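Local coordinates for periplasmic binding protein/LacI transcriptional regulator (Burkholderia graminis C4D1M, PDB 5HQJ) that probably serves as the sugar-binding component of an ABC transporter in the periplasm and is here caught with D-arabinose in its cleft, at residues A32-K36 with T114-D118; G48-A53 with G273-D278; I77-I81 with V101-A105; V92-K96 with Q159-V163; R124-T130 with P291-G297. All coordinates share one frame; numbering follows the deposited sequence.

Interaction 1. Residues A32-K36 with T114-D118; sequences AVIPK and TYDSD. With 64K (alpha-D-arabinopyranose), chain B.
Lys36 and Asp116 converge on O1 of alpha-D-arabinopyranose, which gives its hydrogen to Asp116 OD2 (O1 to OD2 2.6 Å) and receives a weak bond from Lys36 NZ at 3.2 Å. They project from the C-terminal ends of strands 30-34 and 111-115, which flank strand 87-90 in the parallel sheet of the N-terminal lobe, the usual place for ligand-binding loops in this type of periplasmic binding protein. The second oxygen of the carboxylate, Asp116 OD1, accepts from sugar O2, also at 2.6 Å, so two neighbouring hydroxyls are clamped by one carboxylate. OD2 is further bonded to Ser91 OG, and NZ has its stronger partner in Asn164 OD1, a pocket residue of the other lobe. Asp116 is the middle residue of a gamma turn with positive phi (71°), closed by Ser117 N to Tyr115 O at 2.7 Å. That tight bend, with CG anti to the backbone N (chi1 175°), carries the carboxylate out to the sugar. Lys36 reaches the same hydroxyl as a fully extended chain. Behind the pocket, Tyr115 reaches toward strand 30-34, past strand 87-90 that separates the two in the sheet; its OH makes a weak bond to Ile34 O (2.9 Å), and the side chain of Val33 crosses that of Tyr115 at about a right angle, with Val33 CG1 3.8 Å from Tyr115 CE1. One carbon short of the lysine's tip the fit is tight: Lys36 CE lies 3.3 Å from Ser117 CB.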
# COMPACT_ATOMS: atom_id res chain seq x y z
N ALA A 32 11.85 -15.27 4.38
CA ALA A 32 11.55 -14.15 5.24
C ALA A 32 10.73 -13.12 4.46
O ALA A 32 11.04 -12.84 3.30
CB ALA A 32 12.84 -13.54 5.78
N VAL A 33 9.69 -12.58 5.10
CA VAL A 33 8.87 -11.54 4.51
C VAL A 33 8.84 -10.32 5.40
O VAL A 33 8.64 -10.43 6.62
CB VAL A 33 7.45 -12.04 4.24
CG1 VAL A 33 6.68 -11.00 3.48
CG2 VAL A 33 7.47 -13.32 3.44
N ILE A 34 9.06 -9.15 4.79
CA ILE A 34 9.28 -7.90 5.51
C ILE A 34 8.25 -6.88 5.10
O ILE A 34 8.20 -6.49 3.92
CB ILE A 34 10.70 -7.29 5.18
CG1 ILE A 34 11.79 -8.34 5.44
CG2 ILE A 34 10.96 -5.99 5.98
CD1 ILE A 34 13.16 -7.97 4.91
N PRO A 35 7.41 -6.44 6.05
CA PRO A 35 6.52 -5.32 5.74
C PRO A 35 7.25 -3.99 5.85
O PRO A 35 8.42 -3.97 6.23
CB PRO A 35 5.43 -5.44 6.81
CG PRO A 35 6.20 -5.93 8.00
CD PRO A 35 7.13 -6.96 7.42
N LYS A 36 6.55 -2.90 5.57
CA LYS A 36 7.15 -1.57 5.76
C LYS A 36 7.35 -1.33 7.25
O LYS A 36 8.28 -0.63 7.65
CB LYS A 36 6.27 -0.47 5.15
CG LYS A 36 6.38 -0.33 3.60
CD LYS A 36 5.53 0.85 3.08
CE LYS A 36 5.53 0.97 1.55
NZ LYS A 36 4.88 2.23 1.11
N THR A 114 10.27 -8.07 -4.48
CA THR A 114 9.48 -7.07 -3.76
C THR A 114 8.00 -7.31 -3.93
O THR A 114 7.59 -8.01 -4.87
CB THR A 114 9.84 -5.66 -4.22
OG1 THR A 114 9.67 -5.55 -5.65
CG2 THR A 114 11.28 -5.37 -3.86
N TYR A 115 7.22 -6.76 -3.00
CA TYR A 115 5.75 -6.81 -3.05
C TYR A 115 5.24 -5.49 -2.47
O TYR A 115 5.92 -4.85 -1.66
CB TYR A 115 5.18 -8.05 -2.32
CG TYR A 115 5.25 -7.94 -0.82
CD1 TYR A 115 6.45 -8.16 -0.15
CD2 TYR A 115 4.15 -7.54 -0.08
CE1 TYR A 115 6.55 -8.01 1.21
CE2 TYR A 115 4.24 -7.38 1.30
CZ TYR A 115 5.45 -7.62 1.93
OH TYR A 115 5.58 -7.46 3.28
N ASP A 116 4.07 -5.06 -2.96
CA ASP A 116 3.36 -3.87 -2.48
C ASP A 116 4.03 -2.55 -2.85
O ASP A 116 3.38 -1.70 -3.46
CB ASP A 116 3.19 -3.96 -0.95
CG ASP A 116 2.58 -2.72 -0.38
OD1 ASP A 116 1.51 -2.28 -0.87
OD2 ASP A 116 3.21 -2.17 0.53
N SER A 117 5.28 -2.39 -2.42
CA SER A 117 6.07 -1.18 -2.71
C SER A 117 7.47 -1.56 -3.19
O SER A 117 8.30 -2.14 -2.48
CB SER A 117 6.16 -0.24 -1.50
OG SER A 117 6.34 1.11 -1.96
N ASP A 118 7.71 -1.23 -4.45
CA ASP A 118 8.91 -1.67 -5.17
C ASP A 118 10.17 -0.84 -4.90
O ASP A 118 10.08 0.31 -4.43
CB ASP A 118 8.62 -1.66 -6.68
CG ASP A 118 9.60 -2.52 -7.47
OD1 ASP A 118 10.41 -3.23 -6.86
OD2 ASP A 118 9.55 -2.50 -8.72
O2 64K B . -0.03 -0.24 -0.28
C2 64K B . 0.14 0.61 0.90
C3 64K B . -1.16 0.60 1.64
O3 64K B . -2.09 1.40 0.95
C4 64K B . -1.03 1.20 3.03
O4 64K B . -0.78 2.62 2.98
C5 64K B . 0.09 0.59 3.74
O5 64K B . 1.32 0.88 3.02
C1 64K B . 1.25 0.08 1.76
O1 64K B . 2.44 0.23 1.09

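Interaction 2. Residues G48-A53 with G273-D278; sequences GAKTAA and GSLAVD
A close pairing of two helices running in the same general direction joins Gly48 and Ala49 of helix 42-56 to Gly273 and Ser274 of helix 269-284, on one flank of the sheet in the N-terminal lobe. The axes of segments 48-53 and 273-278 come within 7.0 Å and cross at -41°. Glycines at the crossing point allow this: with no side chain on Gly48 or Gly273, backbone lies on backbone, and the CA atoms of Ala49 and Gly273 are 4.1 Å apart. Two CA-H...O contacts run in opposite directions across the seam, from Ala49 CA to Gly273 O (3.3 Å) and from Ser274 CA to Gly48 O (3.4 Å). One turn on, the helices have diverged enough to admit a branched side chain. Val277 spreads its methyls over the first helix: CG2, anti to the carbonyl carbon, comes alongside Ala49 CB at 3.6 Å, while CG1, anti to the backbone N (chi1 170°), lies over Ala53 N. Ala52 CB points between Ser274 and Val277, 3.9 Å from Val277 CB. Water bridges the seam twice: one molecule links Gly48 O with Ser274 OG, and another donates to both Ala52 O and Asp278 OD1, the latter at 2.6 Å. They add a further partner to these polar atoms, while no direct hydrogen bond joins the helices. Tyr60 of strand 59-62 lies against Ala49 and Ala53 from the sheet side. Small residues four apart, Gly48 and Ala52, a right-handed crossing near 40° and paired CA-H...O contacts are the marks of a GxxxG-like helix pair.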
# COMPACT_ATOMS: atom_id res chain seq x y z
N GLY A 48 -1.36 -14.24 4.19
CA GLY A 48 -1.24 -14.90 2.91
C GLY A 48 0.12 -15.57 2.79
O GLY A 48 0.24 -16.67 2.29
N ALA A 49 1.18 -14.91 3.26
CA ALA A 49 2.51 -15.52 3.18
C ALA A 49 2.60 -16.76 4.09
O ALA A 49 3.14 -17.80 3.69
CB ALA A 49 3.58 -14.49 3.53
N LYS A 50 2.07 -16.66 5.29
CA LYS A 50 2.13 -17.73 6.27
C LYS A 50 1.35 -18.93 5.75
O LYS A 50 1.84 -20.05 5.81
CB LYS A 50 1.60 -17.23 7.62
CG LYS A 50 1.50 -18.27 8.71
CD LYS A 50 2.85 -18.78 9.14
CE LYS A 50 2.70 -19.74 10.31
NZ LYS A 50 1.79 -19.21 11.38
N THR A 51 0.16 -18.68 5.20
CA THR A 51 -0.62 -19.74 4.56
C THR A 51 0.17 -20.46 3.44
O THR A 51 0.25 -21.69 3.41
CB THR A 51 -1.92 -19.17 3.98
OG1 THR A 51 -2.68 -18.59 5.04
CG2 THR A 51 -2.74 -20.26 3.34
N ALA A 52 0.81 -19.70 2.56
CA ALA A 52 1.53 -20.31 1.46
C ALA A 52 2.76 -21.07 1.94
O ALA A 52 3.09 -22.15 1.42
CB ALA A 52 1.94 -19.27 0.44
N ALA A 53 3.45 -20.53 2.94
CA ALA A 53 4.64 -21.19 3.49
C ALA A 53 4.26 -22.51 4.14
O ALA A 53 4.98 -23.50 4.01
CB ALA A 53 5.36 -20.29 4.48
N GLY A 273 1.09 -11.66 -0.44
CA GLY A 273 1.93 -12.44 0.47
C GLY A 273 2.02 -13.88 0.03
O GLY A 273 3.08 -14.53 0.09
N SER A 274 0.89 -14.41 -0.44
CA SER A 274 0.88 -15.76 -0.93
C SER A 274 1.80 -15.96 -2.15
O SER A 274 2.65 -16.87 -2.20
CB SER A 274 -0.56 -16.12 -1.31
OG SER A 274 -0.65 -17.49 -1.51
N LEU A 275 1.62 -15.09 -3.14
CA LEU A 275 2.48 -15.12 -4.33
C LEU A 275 3.93 -14.86 -3.99
O LEU A 275 4.82 -15.48 -4.57
CB LEU A 275 2.02 -14.08 -5.34
CG LEU A 275 0.69 -14.41 -6.02
CD1 LEU A 275 0.30 -13.21 -6.83
CD2 LEU A 275 0.72 -15.71 -6.89
N ALA A 276 4.18 -13.97 -3.05
CA ALA A 276 5.57 -13.68 -2.68
C ALA A 276 6.28 -14.97 -2.21
O ALA A 276 7.39 -15.28 -2.64
CB ALA A 276 5.63 -12.64 -1.62
N VAL A 277 5.63 -15.72 -1.33
CA VAL A 277 6.25 -16.96 -0.85
C VAL A 277 6.34 -18.01 -1.96
O VAL A 277 7.40 -18.62 -2.17
CB VAL A 277 5.48 -17.52 0.36
CG1 VAL A 277 5.96 -18.89 0.69
CG2 VAL A 277 5.66 -16.60 1.56
N ASP A 278 5.25 -18.21 -2.69
CA ASP A 278 5.24 -19.15 -3.79
C ASP A 278 6.31 -18.89 -4.86
O ASP A 278 6.97 -19.83 -5.31
CB ASP A 278 3.86 -19.18 -4.41
CG ASP A 278 2.90 -20.07 -3.65
OD1 ASP A 278 3.37 -21.02 -2.97
OD2 ASP A 278 1.69 -19.83 -3.75
O HOH W 1 -2.14 -18.15 0.88
O HOH W 2 2.45 -22.78 -1.23

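Interaction 3. Residues I77-I81 with V101-A105; sequences IEDLI and VMKRA
Ile77 and Val101 begin the apolar seam between helices 71-82 and 99-106, which run side by side in the same direction; the axes of segments 77-81 and 101-105 are 9.9 Å apart and 12° from parallel. Ile77 CG2 meets Val101 CG2 at 3.7 Å, while its longer branch reaches past Val101 CG1 so that CD1 touches CG of Met102 (deposited as selenomethionine) at 3.8 Å. Val101 holds CG1 between its backbone N and carbonyl carbon (chi1 66°), which sets both methyls against the facing helix: CG1 beside Ile77 CD1, CG2 wedged between Ile77 and the CG of Glu78. A turn further along, Ile81 pushes its CD1 onto the backbone of the second helix, 3.7 Å from Ala105 N and 4.0 Å from Ala105 CB; the small alanine is where the helices come nearest. The polar part is a salt bridge on the more exposed side of the contact. Arg104 grips Glu78 end-on, yet both nitrogens share a single oxygen: NH1 and NH2 each lie 3.1 Å from Glu78 OE2. The carboxylate and guanidinium planes are 83° apart; OE2 itself lies near the guanidinium plane, NH2 meets it from above the carboxylate and NH1 nearly along its C-O bond. Ile81 CD1 lies over one guanidinium face, 4.1 Å from Arg104 NH2, joining the salt bridge to the apolar seam. Inward, Ile77 and Leu80 rest on Ile88, and Met102 on Ile90 and Val112. Neighbouring crossover helices packed parallel on one face of a parallel sheet are characteristic of a Rossmann-like beta-alpha-beta lobe.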
# COMPACT_ATOMS: atom_id res chain seq x y z
N ILE A 77 18.12 -7.13 6.35
CA ILE A 77 18.59 -7.95 5.24
C ILE A 77 20.00 -8.50 5.54
O ILE A 77 20.28 -9.65 5.22
CB ILE A 77 18.55 -7.15 3.90
CG1 ILE A 77 17.08 -6.82 3.56
CG2 ILE A 77 19.13 -7.98 2.76
CD1 ILE A 77 16.90 -5.70 2.57
N GLU A 78 20.87 -7.73 6.21
CA GLU A 78 22.20 -8.25 6.54
C GLU A 78 22.12 -9.46 7.47
O GLU A 78 22.83 -10.45 7.25
CB GLU A 78 23.07 -7.16 7.17
CG GLU A 78 23.00 -5.83 6.44
CD GLU A 78 24.26 -5.01 6.56
OE1 GLU A 78 24.66 -4.70 7.71
OE2 GLU A 78 24.85 -4.68 5.50
N ASP A 79 21.26 -9.40 8.48
CA ASP A 79 21.02 -10.55 9.35
C ASP A 79 20.60 -11.76 8.54
O ASP A 79 21.10 -12.86 8.76
CB ASP A 79 19.93 -10.24 10.38
CG ASP A 79 20.32 -9.17 11.36
OD1 ASP A 79 19.90 -9.26 12.53
OD2 ASP A 79 21.05 -8.22 10.97
N LEU A 80 19.69 -11.54 7.61
CA LEU A 80 19.18 -12.62 6.79
C LEU A 80 20.27 -13.19 5.90
O LEU A 80 20.34 -14.40 5.71
CB LEU A 80 17.99 -12.13 5.95
CG LEU A 80 16.72 -11.80 6.76
CD1 LEU A 80 15.60 -11.26 5.88
CD2 LEU A 80 16.20 -13.00 7.55
N ILE A 81 21.15 -12.32 5.40
CA ILE A 81 22.32 -12.79 4.67
C ILE A 81 23.12 -13.69 5.60
O ILE A 81 23.47 -14.83 5.25
CB ILE A 81 23.23 -11.64 4.18
CG1 ILE A 81 22.43 -10.65 3.33
CG2 ILE A 81 24.41 -12.21 3.39
CD1 ILE A 81 23.27 -9.65 2.58
N VAL A 101 22.28 -3.36 -0.29
CA VAL A 101 22.28 -4.60 0.48
C VAL A 101 21.47 -5.69 -0.23
O VAL A 101 21.76 -6.88 -0.09
CB VAL A 101 21.74 -4.37 1.91
CG1 VAL A 101 20.25 -3.98 1.88
CG2 VAL A 101 21.97 -5.60 2.78
N MSE A 102 20.49 -5.30 -1.02
CA MSE A 102 19.69 -6.29 -1.75
C MSE A 102 20.50 -6.95 -2.86
O MSE A 102 20.33 -8.14 -3.14
CB MSE A 102 18.42 -5.66 -2.32
CG MSE A 102 17.41 -5.36 -1.21
SE MSE A 102 15.77 -4.49 -1.78
CE MSE A 102 15.06 -5.97 -2.84
N LYS A 103 21.42 -6.20 -3.45
CA LYS A 103 22.33 -6.76 -4.43
C LYS A 103 23.30 -7.77 -3.83
O LYS A 103 23.55 -8.79 -4.44
CB LYS A 103 23.11 -5.65 -5.13
CG LYS A 103 22.25 -4.78 -6.03
CD LYS A 103 22.99 -4.29 -7.25
CE LYS A 103 22.01 -3.75 -8.29
NZ LYS A 103 21.66 -4.76 -9.36
N ARG A 104 23.82 -7.50 -2.63
CA ARG A 104 24.75 -8.44 -2.00
C ARG A 104 24.06 -9.77 -1.67
O ARG A 104 24.61 -10.84 -1.92
CB ARG A 104 25.35 -7.85 -0.73
CG ARG A 104 25.61 -6.35 -0.81
CD ARG A 104 26.76 -5.93 0.09
NE ARG A 104 26.69 -6.62 1.38
CZ ARG A 104 26.08 -6.14 2.46
NH1 ARG A 104 25.50 -4.94 2.43
NH2 ARG A 104 26.07 -6.85 3.58
N ALA A 105 22.85 -9.67 -1.12
CA ALA A 105 22.03 -10.84 -0.81
C ALA A 105 21.93 -11.76 -2.02
O ALA A 105 22.09 -12.97 -1.93
CB ALA A 105 20.63 -10.41 -0.36

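Interaction 4. Residues V92-K96 with Q159-V163; sequences VNEPK and QLGAV
Asn93 and Glu94 come abreast of Ala162 and Gly161 with CA atoms 5.5 Å apart in both pairs, where a loop of the N-terminal lobe meets the type I turn Gln159-Ala162 of the C-terminal lobe. This is a contact across the sugar cleft of a two-lobed binding protein, consistent with the closed, ligand-holding form. Asn93 O receives a CA-H...O contact from Ala162 CA at 3.5 Å. Beside it the two amide planes are nearly parallel, 18° apart, and Gln159 NE2 gives Asn93 OD1 a weak bond, 3.2 Å long and bent to 133° at the hydrogen. A bend at chi2 (-89°) turns the Gln159 amide toward Asn93. The other end of the asparagine amide is firmer, as ND2 donates to Lys36 O and ties this loop to the sugar-binding lysine. On the far side of the backbone contact Pro95 offers its ring to Val163, the first residue of helix 163-176, with Pro95 CG 3.6 Å from Val163 CG2. One water spans the lobes between these two patches, donating to Val92 O at 2.9 Å and accepting from Val163 N at 3.2 Å.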
# COMPACT_ATOMS: atom_id res chain seq x y z
N VAL A 92 9.16 -2.07 0.35
CA VAL A 92 10.20 -1.06 0.61
C VAL A 92 9.67 0.33 0.95
O VAL A 92 8.85 0.89 0.24
CB VAL A 92 11.11 -0.94 -0.62
CG1 VAL A 92 12.25 0.01 -0.36
CG2 VAL A 92 11.65 -2.30 -0.99
N ASN A 93 10.15 0.88 2.06
CA ASN A 93 9.72 2.21 2.45
C ASN A 93 10.29 3.31 1.56
O ASN A 93 9.58 4.23 1.16
CB ASN A 93 10.08 2.48 3.91
CG ASN A 93 8.98 2.03 4.88
OD1 ASN A 93 7.82 2.46 4.79
ND2 ASN A 93 9.35 1.20 5.80
N GLU A 94 11.57 3.17 1.24
CA GLU A 94 12.27 4.12 0.37
C GLU A 94 13.29 3.36 -0.51
O GLU A 94 14.19 2.70 -0.00
CB GLU A 94 12.94 5.20 1.23
CG GLU A 94 13.34 6.47 0.47
CD GLU A 94 14.51 6.22 -0.44
OE1 GLU A 94 14.48 6.69 -1.59
OE2 GLU A 94 15.46 5.53 0.02
N PRO A 95 13.12 3.44 -1.85
CA PRO A 95 13.75 2.49 -2.78
C PRO A 95 15.27 2.58 -2.85
O PRO A 95 15.94 1.55 -2.97
CB PRO A 95 13.13 2.84 -4.14
CG PRO A 95 12.68 4.21 -4.00
CD PRO A 95 12.28 4.41 -2.57
N LYS A 96 15.81 3.80 -2.79
CA LYS A 96 17.24 3.97 -2.99
C LYS A 96 17.96 3.37 -1.79
O LYS A 96 18.97 2.70 -1.96
CB LYS A 96 17.63 5.45 -3.21
CG LYS A 96 17.07 6.10 -4.51
CD LYS A 96 15.64 6.63 -4.29
CE LYS A 96 14.99 7.19 -5.56
NZ LYS A 96 13.55 7.56 -5.31
N GLN A 159 3.80 8.34 4.05
CA GLN A 159 5.18 8.75 4.04
C GLN A 159 5.56 9.29 2.64
O GLN A 159 5.23 8.71 1.61
CB GLN A 159 6.09 7.59 4.51
CG GLN A 159 5.86 6.20 3.88
CD GLN A 159 4.83 5.32 4.62
OE1 GLN A 159 3.63 5.51 4.47
NE2 GLN A 159 5.31 4.34 5.38
N LEU A 160 6.22 10.44 2.64
CA LEU A 160 6.52 11.16 1.42
C LEU A 160 7.53 10.45 0.49
O LEU A 160 7.60 10.80 -0.69
CB LEU A 160 7.03 12.56 1.76
CG LEU A 160 6.11 13.47 2.58
CD1 LEU A 160 6.80 14.79 2.92
CD2 LEU A 160 4.80 13.70 1.85
N GLY A 161 8.25 9.46 0.99
CA GLY A 161 9.27 8.78 0.20
C GLY A 161 8.83 7.49 -0.46
O GLY A 161 9.58 6.87 -1.20
N ALA A 162 7.60 7.10 -0.18
CA ALA A 162 7.05 5.85 -0.67
C ALA A 162 6.71 5.90 -2.16
O ALA A 162 5.88 6.71 -2.60
CB ALA A 162 5.81 5.48 0.14
N VAL A 163 7.31 4.99 -2.93
CA VAL A 163 7.07 4.94 -4.36
C VAL A 163 5.62 4.63 -4.72
O VAL A 163 5.08 5.23 -5.65
CB VAL A 163 7.96 3.87 -5.04
CG1 VAL A 163 7.36 3.37 -6.36
CG2 VAL A 163 9.33 4.44 -5.28
O HOH W 3 8.90 2.26 -2.30

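Interaction 5. Residues R124-T130 with P291-G297; sequences RSMYIGT and PKDIDTG
Asp293 leans across to Tyr127, and its two carboxylate oxygens take different partners. CB lies 3.5 Å from Tyr127 O. Beyond CG, OD1 accepts from Tyr127 N at 2.9 Å, the donor standing well above the carboxylate plane, and also takes a hydrogen from a water bound to Arg124 NH1. OD2 reaches the guanidinium edge of Arg124, forming a loose salt bridge with NH2 at 3.5 Å; that nitrogen has a closer ion partner in Asp118. The turn about CA-CB (chi1 -65°) lets the carboxylate stand in for a backbone acceptor just ahead of the paired strands. From there the main chains take over in parallel register: Ile294 N bonds to Tyr127 O at 2.9 Å, Gly129 N to Ile294 O at 3.0 Å, and Thr296 N to Gly129 O at 2.9 Å. Gly129 has no side chain, and its N lies over one face of the Tyr127 ring, whose OH donates to a lone pair of Thr130 O. On the other face of the strands Met126, a selenomethionine, lays CE against Ile294 CD1 at 3.6 Å, and Ile128 CG2 meets Thr296 CG2. At the exit Asp295 OD1 closes an Asx turn with Gly297 N, and a water links Thr130 OG1, Thr296 OG1 and Gly297 O; Thr130 OG1 also bonds to Gln267 of the sugar pocket. Two parallel segments paired at the edge of the N-terminal sheet, each just before the chain passes to the other lobe, are typical of the hinge in type I periplasmic binding proteins.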
# COMPACT_ATOMS: atom_id res chain seq x y z
N ARG A 124 16.12 -6.86 -7.67
CA ARG A 124 15.11 -7.84 -7.27
C ARG A 124 14.59 -8.55 -8.51
O ARG A 124 14.57 -7.98 -9.60
CB ARG A 124 13.98 -7.17 -6.48
CG ARG A 124 12.86 -6.54 -7.30
CD ARG A 124 13.29 -5.35 -8.18
NE ARG A 124 12.10 -4.78 -8.82
CZ ARG A 124 11.54 -5.24 -9.94
NH1 ARG A 124 12.07 -6.28 -10.60
NH2 ARG A 124 10.44 -4.67 -10.41
N SER A 125 14.20 -9.81 -8.34
CA SER A 125 13.78 -10.66 -9.45
C SER A 125 12.50 -10.14 -10.08
O SER A 125 12.29 -10.23 -11.28
CB SER A 125 13.57 -12.11 -8.98
OG SER A 125 12.52 -12.23 -8.02
N MSE A 126 11.63 -9.62 -9.24
CA MSE A 126 10.29 -9.28 -9.68
C MSE A 126 9.55 -8.51 -8.59
O MSE A 126 9.94 -8.55 -7.42
CB MSE A 126 9.51 -10.54 -10.05
CG MSE A 126 9.25 -11.45 -8.89
SE MSE A 126 8.39 -13.14 -9.37
CE MSE A 126 6.54 -12.51 -9.49
N TYR A 127 8.51 -7.80 -9.02
CA TYR A 127 7.58 -7.07 -8.18
C TYR A 127 6.18 -7.65 -8.26
O TYR A 127 5.63 -7.85 -9.36
CB TYR A 127 7.56 -5.59 -8.60
CG TYR A 127 6.37 -4.79 -8.06
CD1 TYR A 127 6.34 -4.34 -6.76
CD2 TYR A 127 5.29 -4.47 -8.88
CE1 TYR A 127 5.26 -3.62 -6.29
CE2 TYR A 127 4.22 -3.77 -8.41
CZ TYR A 127 4.21 -3.33 -7.10
OH TYR A 127 3.14 -2.60 -6.63
N ILE A 128 5.62 -7.91 -7.10
CA ILE A 128 4.26 -8.34 -6.97
C ILE A 128 3.43 -7.26 -6.28
O ILE A 128 3.60 -7.00 -5.09
CB ILE A 128 4.16 -9.63 -6.14
CG1 ILE A 128 5.03 -10.72 -6.79
CG2 ILE A 128 2.71 -10.08 -5.96
CD1 ILE A 128 5.24 -11.92 -5.89
N GLY A 129 2.50 -6.66 -6.99
CA GLY A 129 1.67 -5.66 -6.35
C GLY A 129 0.71 -4.93 -7.25
O GLY A 129 0.46 -5.33 -8.40
N THR A 130 0.15 -3.87 -6.70
CA THR A 130 -0.78 -3.00 -7.41
C THR A 130 -0.05 -2.21 -8.48
O THR A 130 1.14 -1.90 -8.35
CB THR A 130 -1.46 -2.05 -6.40
OG1 THR A 130 -2.11 -2.88 -5.45
CG2 THR A 130 -2.45 -1.15 -7.05
N PRO A 291 11.58 -14.68 -14.04
CA PRO A 291 10.58 -13.90 -13.29
C PRO A 291 10.03 -12.73 -14.09
O PRO A 291 10.65 -12.25 -15.03
CB PRO A 291 11.38 -13.40 -12.07
CG PRO A 291 12.81 -13.52 -12.47
CD PRO A 291 12.87 -14.73 -13.35
N LYS A 292 8.84 -12.30 -13.69
CA LYS A 292 8.08 -11.26 -14.37
C LYS A 292 7.18 -10.61 -13.33
O LYS A 292 6.63 -11.32 -12.49
CB LYS A 292 7.24 -11.85 -15.51
CG LYS A 292 6.46 -10.82 -16.30
CD LYS A 292 5.51 -11.46 -17.30
CE LYS A 292 4.33 -12.12 -16.60
NZ LYS A 292 3.07 -12.07 -17.41
N ASP A 293 7.03 -9.29 -13.38
CA ASP A 293 6.16 -8.59 -12.45
C ASP A 293 4.69 -9.04 -12.53
O ASP A 293 4.17 -9.42 -13.59
CB ASP A 293 6.24 -7.08 -12.69
CG ASP A 293 7.63 -6.50 -12.38
OD1 ASP A 293 8.50 -7.21 -11.84
OD2 ASP A 293 7.86 -5.32 -12.68
N ILE A 294 4.00 -9.00 -11.40
CA ILE A 294 2.61 -9.43 -11.32
C ILE A 294 1.78 -8.27 -10.80
O ILE A 294 2.06 -7.70 -9.76
CB ILE A 294 2.42 -10.68 -10.41
CG1 ILE A 294 3.09 -11.91 -11.01
CG2 ILE A 294 0.90 -10.98 -10.20
CD1 ILE A 294 3.03 -13.14 -10.09
N ASP A 295 0.76 -7.92 -11.58
CA ASP A 295 -0.24 -6.95 -11.22
C ASP A 295 -1.35 -7.66 -10.46
O ASP A 295 -2.20 -8.32 -11.05
CB ASP A 295 -0.80 -6.28 -12.48
CG ASP A 295 -1.86 -5.23 -12.16
OD1 ASP A 295 -2.32 -5.14 -11.01
OD2 ASP A 295 -2.24 -4.49 -13.09
N THR A 296 -1.36 -7.52 -9.14
CA THR A 296 -2.35 -8.23 -8.33
C THR A 296 -3.75 -7.58 -8.36
O THR A 296 -4.73 -8.19 -7.89
CB THR A 296 -1.85 -8.39 -6.85
OG1 THR A 296 -1.35 -7.16 -6.34
CG2 THR A 296 -0.75 -9.45 -6.78
N GLY A 297 -3.87 -6.37 -8.92
CA GLY A 297 -5.15 -5.77 -9.19
C GLY A 297 -5.75 -5.08 -7.98
O GLY A 297 -5.28 -5.24 -6.85
O HOH W 4 10.93 -7.11 -12.90
O HOH W 5 -3.17 -5.44 -5.48

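In the fold
From the N terminus, strand 30-34 opens interaction 1, which closes at 114-118 around a loop that holds interaction 3 whole. Interaction 2 opens within that loop at 48-53 and closes only at 273-278, so it crosses interaction 1 while enclosing interactions 3 and 4. Interaction 4, starting at 92-96 between the halves of interaction 3, crosses both 1 and 3 and reaches the second lobe. Interaction 5 begins after 1 and 3 are complete, crosses 2 and 4, and closes last. Helix pairs 2 and 3 cover the N-terminal sheet, 1 and 4 line the cleft, and 5 adds the edge strand beside the hinge.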